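Long-range contact in acyl-CoA dehydrogenase (Slackia heliotrinireducens, PDB 4RM7), which belongs to the acyl-CoA dehydrogenase family, whose chains join helical N- and C-terminal domains to a middle domain rich in beta strands: residues G120-E132 with T156-L170. Sequence-based numbering, arbitrary orientation.
Sequences GRLSYALAISEPE and TKMFVNNGEYAPALL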
ATOM      1  N   GLY A 120      29.288 -23.005  23.888  1.00 68.40           N
ATOM      2  CA  GLY A 120      28.466 -22.067  23.156  1.00 63.54           C
ATOM      3  C   GLY A 120      27.609 -22.724  22.105  1.00 62.73           C
ATOM      4  O   GLY A 120      27.035 -22.060  21.262  1.00 61.94           O
ATOM      5  N   ARG A 121      27.526 -24.043  22.160  1.00 65.52           N
ATOM      6  CA  ARG A 121      26.731 -24.810  21.219  1.00 65.41           C
ATOM      7  C   ARG A 121      25.815 -25.769  21.957  1.00 69.00           C
ATOM      8  O   ARG A 121      26.049 -26.103  23.102  1.00 66.91           O
ATOM      9  CB  ARG A 121      27.623 -25.572  20.245  1.00 61.95           C
ATOM     10  CG  ARG A 121      28.236 -24.708  19.165  1.00 63.11           C
ATOM     11  CD  ARG A 121      28.975 -25.533  18.131  1.00 65.21           C
ATOM     12  NE  ARG A 121      30.151 -24.843  17.625  1.00 68.58           N
ATOM     13  CZ  ARG A 121      30.161 -24.081  16.542  1.00 69.80           C
ATOM     14  NH1 ARG A 121      29.060 -23.905  15.842  1.00 68.19           N
ATOM     15  NH2 ARG A 121      31.276 -23.491  16.160  1.00 70.65           N
ATOM     16  N   LEU A 122      24.747 -26.175  21.292  1.00 73.86           N
ATOM     17  CA  LEU A 122      23.786 -27.104  21.849  1.00 64.34           C
ATOM     18  C   LEU A 122      23.875 -28.393  21.070  1.00 67.85           C
ATOM     19  O   LEU A 122      24.043 -28.383  19.866  1.00 79.12           O
ATOM     20  CB  LEU A 122      22.377 -26.543  21.746  1.00 62.12           C
ATOM     21  CG  LEU A 122      21.962 -25.554  22.824  1.00 65.70           C
ATOM     22  CD1 LEU A 122      20.547 -25.080  22.576  1.00 67.15           C
ATOM     23  CD2 LEU A 122      22.067 -26.179  24.198  1.00 67.02           C
ATOM     24  N   SER A 123      23.778 -29.509  21.764  1.00 68.86           N
ATOM     25  CA  SER A 123      23.965 -30.802  21.142  1.00 69.82           C
ATOM     26  C   SER A 123      22.668 -31.383  20.608  1.00 73.08           C
ATOM     27  O   SER A 123      22.637 -32.520  20.185  1.00 88.82           O
ATOM     28  CB  SER A 123      24.626 -31.775  22.111  1.00 71.08           C
ATOM     29  OG  SER A 123      23.746 -32.139  23.149  1.00 76.83           O
ATOM     30  N   TYR A 124      21.591 -30.618  20.656  1.00 64.25           N
ATOM     31  CA  TYR A 124      20.312 -31.109  20.179  1.00 61.26           C
ATOM     32  C   TYR A 124      19.611 -30.137  19.248  1.00 61.00           C
ATOM     33  O   TYR A 124      19.920 -28.965  19.228  1.00 60.39           O
ATOM     34  CB  TYR A 124      19.404 -31.476  21.348  1.00 55.57           C
ATOM     35  CG  TYR A 124      19.036 -30.326  22.237  1.00 53.81           C
ATOM     36  CD1 TYR A 124      17.926 -29.556  21.975  1.00 55.00           C
ATOM     37  CD2 TYR A 124      19.795 -30.017  23.344  1.00 58.32           C
ATOM     38  CE1 TYR A 124      17.582 -28.505  22.791  1.00 59.70           C
ATOM     39  CE2 TYR A 124      19.458 -28.967  24.166  1.00 62.29           C
ATOM     40  CZ  TYR A 124      18.352 -28.216  23.882  1.00 68.40           C
ATOM     41  OH  TYR A 124      18.014 -27.167  24.696  1.00 86.01           O
ATOM     42  N   ALA A 125      18.692 -30.654  18.449  1.00 57.14           N
ATOM     43  CA  ALA A 125      17.892 -29.832  17.562  1.00 49.52           C
ATOM     44  C   ALA A 125      16.413 -30.062  17.788  1.00 57.36           C
ATOM     45  O   ALA A 125      15.980 -31.184  17.929  1.00 75.32           O
ATOM     46  CB  ALA A 125      18.254 -30.100  16.121  1.00 48.96           C
ATOM     47  N   LEU A 126      15.648 -28.982  17.821  1.00 53.41           N
ATOM     48  CA  LEU A 126      14.232 -29.004  18.132  1.00 51.45           C
ATOM     49  C   LEU A 126      13.407 -29.431  16.925  1.00 53.93           C
ATOM     50  O   LEU A 126      13.515 -28.826  15.869  1.00 57.66           O
ATOM     51  CB  LEU A 126      13.827 -27.607  18.593  1.00 60.68           C
ATOM     52  CG  LEU A 126      12.447 -27.301  19.155  1.00 64.22           C
ATOM     53  CD1 LEU A 126      12.141 -28.162  20.380  1.00 63.98           C
ATOM     54  CD2 LEU A 126      12.391 -25.826  19.508  1.00 63.26           C
ATOM     55  N   ALA A 127      12.590 -30.468  17.058  1.00 54.52           N
ATOM     56  CA  ALA A 127      11.779 -30.903  15.920  1.00 50.65           C
ATOM     57  C   ALA A 127      10.298 -30.943  16.252  1.00 54.96           C
ATOM     58  O   ALA A 127       9.826 -31.901  16.859  1.00 60.26           O
ATOM     59  CB  ALA A 127      12.243 -32.269  15.439  1.00 50.12           C
ATOM     60  N   ILE A 128       9.565 -29.918  15.825  1.00 63.04           N
ATOM     61  CA  ILE A 128       8.168 -29.745  16.219  1.00 58.26           C
ATOM     62  C   ILE A 128       7.173 -29.601  15.060  1.00 59.12           C
ATOM     63  O   ILE A 128       6.137 -30.264  15.043  1.00 61.80           O
ATOM     64  CB  ILE A 128       7.998 -28.517  17.087  1.00 64.63           C
ATOM     65  CG1 ILE A 128       9.071 -28.446  18.161  1.00 68.63           C
ATOM     66  CG2 ILE A 128       6.630 -28.531  17.735  1.00 85.31           C
ATOM     67  CD1 ILE A 128       8.968 -27.155  18.959  1.00 78.28           C
ATOM     68  N   SER A 129       7.461 -28.713  14.110  1.00 59.66           N
ATOM     69  CA  SER A 129       6.520 -28.437  13.017  1.00 58.41           C
ATOM     70  C   SER A 129       6.218 -29.653  12.143  1.00 64.41           C
ATOM     71  O   SER A 129       7.109 -30.437  11.837  1.00 71.94           O
ATOM     72  CB  SER A 129       7.060 -27.316  12.133  1.00 59.56           C
ATOM     73  OG  SER A 129       7.455 -26.194  12.910  1.00 63.74           O
ATOM     74  N   GLU A 130       4.965 -29.794  11.723  1.00 73.05           N
ATOM     75  CA  GLU A 130       4.573 -30.860  10.802  1.00 78.52           C
ATOM     76  C   GLU A 130       3.885 -30.282   9.569  1.00 92.74           C
ATOM     77  O   GLU A 130       3.210 -29.251   9.656  1.00 95.13           O
ATOM     78  CB  GLU A 130       3.640 -31.862  11.483  1.00 78.98           C
ATOM     79  CG  GLU A 130       3.977 -32.140  12.916  1.00 82.81           C
ATOM     80  CD  GLU A 130       3.772 -33.588  13.283  1.00 92.02           C
ATOM     81  OE1 GLU A 130       4.067 -33.944  14.439  1.00 94.00           O
ATOM     82  OE2 GLU A 130       3.327 -34.373  12.418  1.00100.37           O
ATOM     83  N   PRO A 131       4.034 -30.960   8.417  1.00 98.11           N
ATOM     84  CA  PRO A 131       3.482 -30.488   7.139  1.00102.41           C
ATOM     85  C   PRO A 131       1.966 -30.263   7.129  1.00105.53           C
ATOM     86  O   PRO A 131       1.503 -29.345   6.451  1.00107.40           O
ATOM     87  CB  PRO A 131       3.855 -31.615   6.161  1.00101.54           C
ATOM     88  CG  PRO A 131       4.201 -32.792   7.015  1.00 96.64           C
ATOM     89  CD  PRO A 131       4.784 -32.218   8.255  1.00 95.23           C
ATOM     90  N   GLU A 132       1.224 -31.081   7.873  1.00106.17           N
ATOM     91  CA  GLU A 132      -0.232 -31.139   7.763  1.00108.02           C
ATOM     92  C   GLU A 132      -0.645 -31.472   6.334  1.00109.25           C
ATOM     93  O   GLU A 132      -1.695 -31.035   5.866  1.00112.95           O
ATOM     94  CB  GLU A 132      -0.873 -29.825   8.198  1.00110.58           C
ATOM     95  CG  GLU A 132      -0.434 -29.348   9.561  1.00114.33           C
ATOM     96  CD  GLU A 132      -0.950 -27.961   9.861  1.00123.56           C
ATOM     97  OE1 GLU A 132      -1.287 -27.234   8.898  1.00125.68           O
ATOM     98  OE2 GLU A 132      -1.026 -27.597  11.053  1.00127.10           O
ATOM     99  N   THR A 156       6.879 -36.966  10.767  1.00 61.48           N
ATOM    100  CA  THR A 156       7.755 -36.170   9.925  1.00 56.69           C
ATOM    101  C   THR A 156       7.802 -34.751  10.459  1.00 65.76           C
ATOM    102  O   THR A 156       6.770 -34.096  10.610  1.00 68.90           O
ATOM    103  CB  THR A 156       7.290 -36.136   8.463  1.00 56.95           C
ATOM    104  OG1 THR A 156       7.553 -37.396   7.851  1.00 66.40           O
ATOM    105  CG2 THR A 156       8.044 -35.070   7.685  1.00 54.92           C
ATOM    106  N   LYS A 157       9.003 -34.278  10.757  1.00 65.11           N
ATOM    107  CA  LYS A 157       9.153 -32.938  11.269  1.00 57.28           C
ATOM    108  C   LYS A 157       9.766 -32.068  10.197  1.00 57.28           C
ATOM    109  O   LYS A 157      10.607 -32.512   9.422  1.00 56.43           O
ATOM    110  CB  LYS A 157       9.992 -32.936  12.542  1.00 50.96           C
ATOM    111  CG  LYS A 157       9.330 -33.645  13.689  1.00 53.16           C
ATOM    112  CD  LYS A 157       8.003 -33.007  14.083  1.00 54.77           C
ATOM    113  CE  LYS A 157       7.477 -33.644  15.357  1.00 55.21           C
ATOM    114  NZ  LYS A 157       6.200 -33.047  15.858  1.00 57.65           N
HETATM  115  N   MSE A 158       9.312 -30.824  10.161  1.00 64.64           N
HETATM  116  CA  MSE A 158       9.637 -29.886   9.097  1.00 65.30           C
HETATM  117  C   MSE A 158      10.403 -28.712   9.671  1.00 65.66           C
HETATM  118  O   MSE A 158      10.261 -28.395  10.850  1.00 73.62           O
HETATM  119  CB  MSE A 158       8.350 -29.418   8.429  1.00 74.75           C
HETATM  120  CG  MSE A 158       8.507 -28.878   7.032  1.00 86.67           C
HETATM  121 SE   MSE A 158       7.049 -29.507   5.904  1.00178.79          SE
HETATM  122  CE  MSE A 158       7.446 -31.414   6.015  1.00 73.05           C
ATOM    123  N   PHE A 159      11.225 -28.080   8.848  1.00 69.64           N
ATOM    124  CA  PHE A 159      11.954 -26.876   9.253  1.00 63.65           C
ATOM    125  C   PHE A 159      12.756 -27.102  10.541  1.00 58.94           C
ATOM    126  O   PHE A 159      12.710 -26.293  11.459  1.00 61.08           O
ATOM    127  CB  PHE A 159      10.981 -25.701   9.425  1.00 63.62           C
ATOM    128  CG  PHE A 159      10.021 -25.522   8.267  1.00 66.60           C
ATOM    129  CD1 PHE A 159      10.492 -25.344   6.974  1.00 66.79           C
ATOM    130  CD2 PHE A 159       8.646 -25.515   8.475  1.00 71.76           C
ATOM    131  CE1 PHE A 159       9.603 -25.169   5.898  1.00 67.44           C
ATOM    132  CE2 PHE A 159       7.753 -25.345   7.408  1.00 70.19           C
ATOM    133  CZ  PHE A 159       8.232 -25.168   6.124  1.00 67.23           C
ATOM    134  N   VAL A 160      13.476 -28.215  10.610  1.00 55.57           N
ATOM    135  CA  VAL A 160      14.260 -28.544  11.791  1.00 52.63           C
ATOM    136  C   VAL A 160      15.625 -27.899  11.696  1.00 59.65           C
ATOM    137  O   VAL A 160      16.488 -28.383  10.961  1.00 64.30           O
ATOM    138  CB  VAL A 160      14.432 -30.067  11.953  1.00 53.00           C
ATOM    139  CG1 VAL A 160      15.266 -30.391  13.184  1.00 50.13           C
ATOM    140  CG2 VAL A 160      13.063 -30.762  12.009  1.00 51.95           C
ATOM    141  N   ASN A 161      15.828 -26.808  12.433  1.00 62.77           N
ATOM    142  CA  ASN A 161      17.123 -26.141  12.422  1.00 65.45           C
ATOM    143  C   ASN A 161      18.224 -27.106  12.785  1.00 66.37           C
ATOM    144  O   ASN A 161      18.159 -27.780  13.813  1.00 65.45           O
ATOM    145  CB  ASN A 161      17.178 -24.950  13.376  1.00 67.19           C
ATOM    146  CG  ASN A 161      18.611 -24.497  13.647  1.00 64.22           C
ATOM    147  OD1 ASN A 161      19.189 -24.819  14.684  1.00 69.78           O
ATOM    148  ND2 ASN A 161      19.200 -23.785  12.693  1.00 59.65           N
ATOM    149  N   ASN A 162      19.232 -27.153  11.922  1.00 68.73           N
ATOM    150  CA  ASN A 162      20.354 -28.091  12.049  1.00 64.75           C
ATOM    151  C   ASN A 162      19.919 -29.549  12.193  1.00 63.60           C
ATOM    152  O   ASN A 162      20.617 -30.370  12.799  1.00 61.66           O
ATOM    153  CB  ASN A 162      21.273 -27.709  13.209  1.00 72.89           C
ATOM    154  CG  ASN A 162      22.652 -28.382  13.103  1.00 88.08           C
ATOM    155  OD1 ASN A 162      23.144 -28.668  11.998  1.00 88.33           O
ATOM    156  ND2 ASN A 162      23.263 -28.661  14.253  1.00 92.64           N
ATOM    157  N   GLY A 163      18.776 -29.880  11.602  1.00 58.15           N
ATOM    158  CA  GLY A 163      18.257 -31.233  11.673  1.00 56.66           C
ATOM    159  C   GLY A 163      19.194 -32.264  11.084  1.00 57.33           C
ATOM    160  O   GLY A 163      19.262 -33.387  11.553  1.00 71.53           O
ATOM    161  N   GLU A 164      19.935 -31.855  10.067  1.00 59.66           N
ATOM    162  CA  GLU A 164      20.781 -32.755   9.303  1.00 62.70           C
ATOM    163  C   GLU A 164      21.960 -33.312  10.082  1.00 68.83           C
ATOM    164  O   GLU A 164      22.368 -34.448   9.858  1.00 73.79           O
ATOM    165  CB  GLU A 164      21.293 -32.034   8.066  1.00 64.30           C
ATOM    166  CG  GLU A 164      21.981 -32.924   7.075  1.00 69.53           C
ATOM    167  CD  GLU A 164      22.478 -32.151   5.874  1.00 85.95           C
ATOM    168  OE1 GLU A 164      22.140 -30.952   5.757  1.00 89.30           O
ATOM    169  OE2 GLU A 164      23.214 -32.738   5.056  1.00 91.93           O
ATOM    170  N   TYR A 165      22.516 -32.519  10.991  1.00 67.76           N
ATOM    171  CA  TYR A 165      23.753 -32.926  11.654  1.00 64.31           C
ATOM    172  C   TYR A 165      23.688 -32.938  13.175  1.00 62.90           C
ATOM    173  O   TYR A 165      24.595 -33.450  13.815  1.00 70.10           O
ATOM    174  CB  TYR A 165      24.900 -32.021  11.205  1.00 66.90           C
ATOM    175  CG  TYR A 165      25.287 -32.224   9.760  1.00 71.96           C
ATOM    176  CD1 TYR A 165      25.819 -33.438   9.331  1.00 78.55           C
ATOM    177  CD2 TYR A 165      25.128 -31.210   8.822  1.00 75.35           C
ATOM    178  CE1 TYR A 165      26.179 -33.642   8.009  1.00 83.08           C
ATOM    179  CE2 TYR A 165      25.493 -31.401   7.490  1.00 81.38           C
ATOM    180  CZ  TYR A 165      26.018 -32.624   7.090  1.00 86.73           C
ATOM    181  OH  TYR A 165      26.383 -32.835   5.772  1.00 91.69           O
ATOM    182  N   ALA A 166      22.633 -32.380  13.756  1.00 60.05           N
ATOM    183  CA  ALA A 166      22.498 -32.373  15.209  1.00 61.86           C
ATOM    184  C   ALA A 166      22.597 -33.790  15.775  1.00 65.37           C
ATOM    185  O   ALA A 166      22.016 -34.723  15.221  1.00 68.06           O
ATOM    186  CB  ALA A 166      21.194 -31.750  15.616  1.00 58.38           C
ATOM    187  N   PRO A 167      23.349 -33.948  16.872  1.00 61.53           N
ATOM    188  CA  PRO A 167      23.554 -35.224  17.563  1.00 61.96           C
ATOM    189  C   PRO A 167      22.258 -35.835  18.081  1.00 60.33           C
ATOM    190  O   PRO A 167      22.151 -37.045  18.204  1.00 61.36           O
ATOM    191  CB  PRO A 167      24.468 -34.845  18.727  1.00 61.38           C
ATOM    192  CG  PRO A 167      25.191 -33.653  18.258  1.00 64.92           C
ATOM    193  CD  PRO A 167      24.232 -32.894  17.398  1.00 61.56           C
ATOM    194  N   ALA A 168      21.277 -35.002  18.375  1.00 56.97           N
ATOM    195  CA  ALA A 168      20.038 -35.491  18.946  1.00 55.08           C
ATOM    196  C   ALA A 168      18.860 -34.600  18.548  1.00 61.58           C
ATOM    197  O   ALA A 168      19.024 -33.410  18.263  1.00 57.68           O
ATOM    198  CB  ALA A 168      20.160 -35.569  20.443  1.00 54.73           C
ATOM    199  N   LEU A 169      17.672 -35.189  18.540  1.00 60.13           N
ATOM    200  CA  LEU A 169      16.473 -34.490  18.126  1.00 52.05           C
ATOM    201  C   LEU A 169      15.460 -34.437  19.257  1.00 56.95           C
ATOM    202  O   LEU A 169      15.008 -35.471  19.748  1.00 62.42           O
ATOM    203  CB  LEU A 169      15.874 -35.176  16.906  1.00 50.96           C
ATOM    204  CG  LEU A 169      16.802 -35.123  15.701  1.00 55.88           C
ATOM    205  CD1 LEU A 169      16.347 -36.088  14.620  1.00 62.57           C
ATOM    206  CD2 LEU A 169      16.816 -33.719  15.163  1.00 53.64           C
ATOM    207  N   LEU A 170      15.124 -33.226  19.688  1.00 55.65           N
ATOM    208  CA  LEU A 170      14.087 -33.049  20.684  1.00 53.33           C
ATOM    209  C   LEU A 170      12.735 -32.991  19.972  1.00 54.02           C
ATOM    210  O   LEU A 170      12.379 -31.990  19.349  1.00 56.94           O
ATOM    211  CB  LEU A 170      14.342 -31.795  21.516  1.00 57.38           C
ATOM    212  CG  LEU A 170      13.301 -31.535  22.619  1.00 62.39           C
ATOM    213  CD1 LEU A 170      13.067 -32.777  23.471  1.00 65.36           C
ATOM    214  CD2 LEU A 170      13.709 -30.375  23.497  1.00 62.67           C
TER
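Ala125 is the bump with the most neighbours: its methyl CB enters a hollow lined by Ala166 CB, Asn161 O, Val160 CG1 and Leu169 CD2, the last 4.0 Å from Ala125 CB. Ala127, two residues on, points toward 156-170 and sets its CB between Val160 CG2 and the stem of Lys157. Val160 fills the groove between both alanines, CG1 reaching Leu126 O and CG2 Ala127 CB (3.8 Å). Parallel pairing fixes this register: Ala125 N bonds Ala168 O, Leu170 N bonds Ala125 O, and Ala127 N meets Leu170 O at 2.8 Å with a nearly straight N-H...O angle of 172°. Beside Ala168 and Leu170, Tyr124 and Leu126 cover the other face, under helix 90-103. At the end of strand 124-127, Lys157 bends at chi2 (-61°), its CB and CG lying along Ala127 CB; NZ then donates to Ile128 O and forms a salt bridge with Glu130 OE1 at 2.7 Å, on its anti side, 31° out of the carboxylate plane. Glu130 OE1 also bonds Thr142 OG1, and OE2 the backbone N of Arg141. Met158 N bonds Ser129 O (2.8 Å), while CE of Met158, a selenomethionine, lies 3.6 Å from Pro131 CD. Strand 124-127 thus pairs with 168-175, and the loop after it bonds to 151-161, as expected in the beta-barrel-like middle domain of acyl-CoA dehydrogenases.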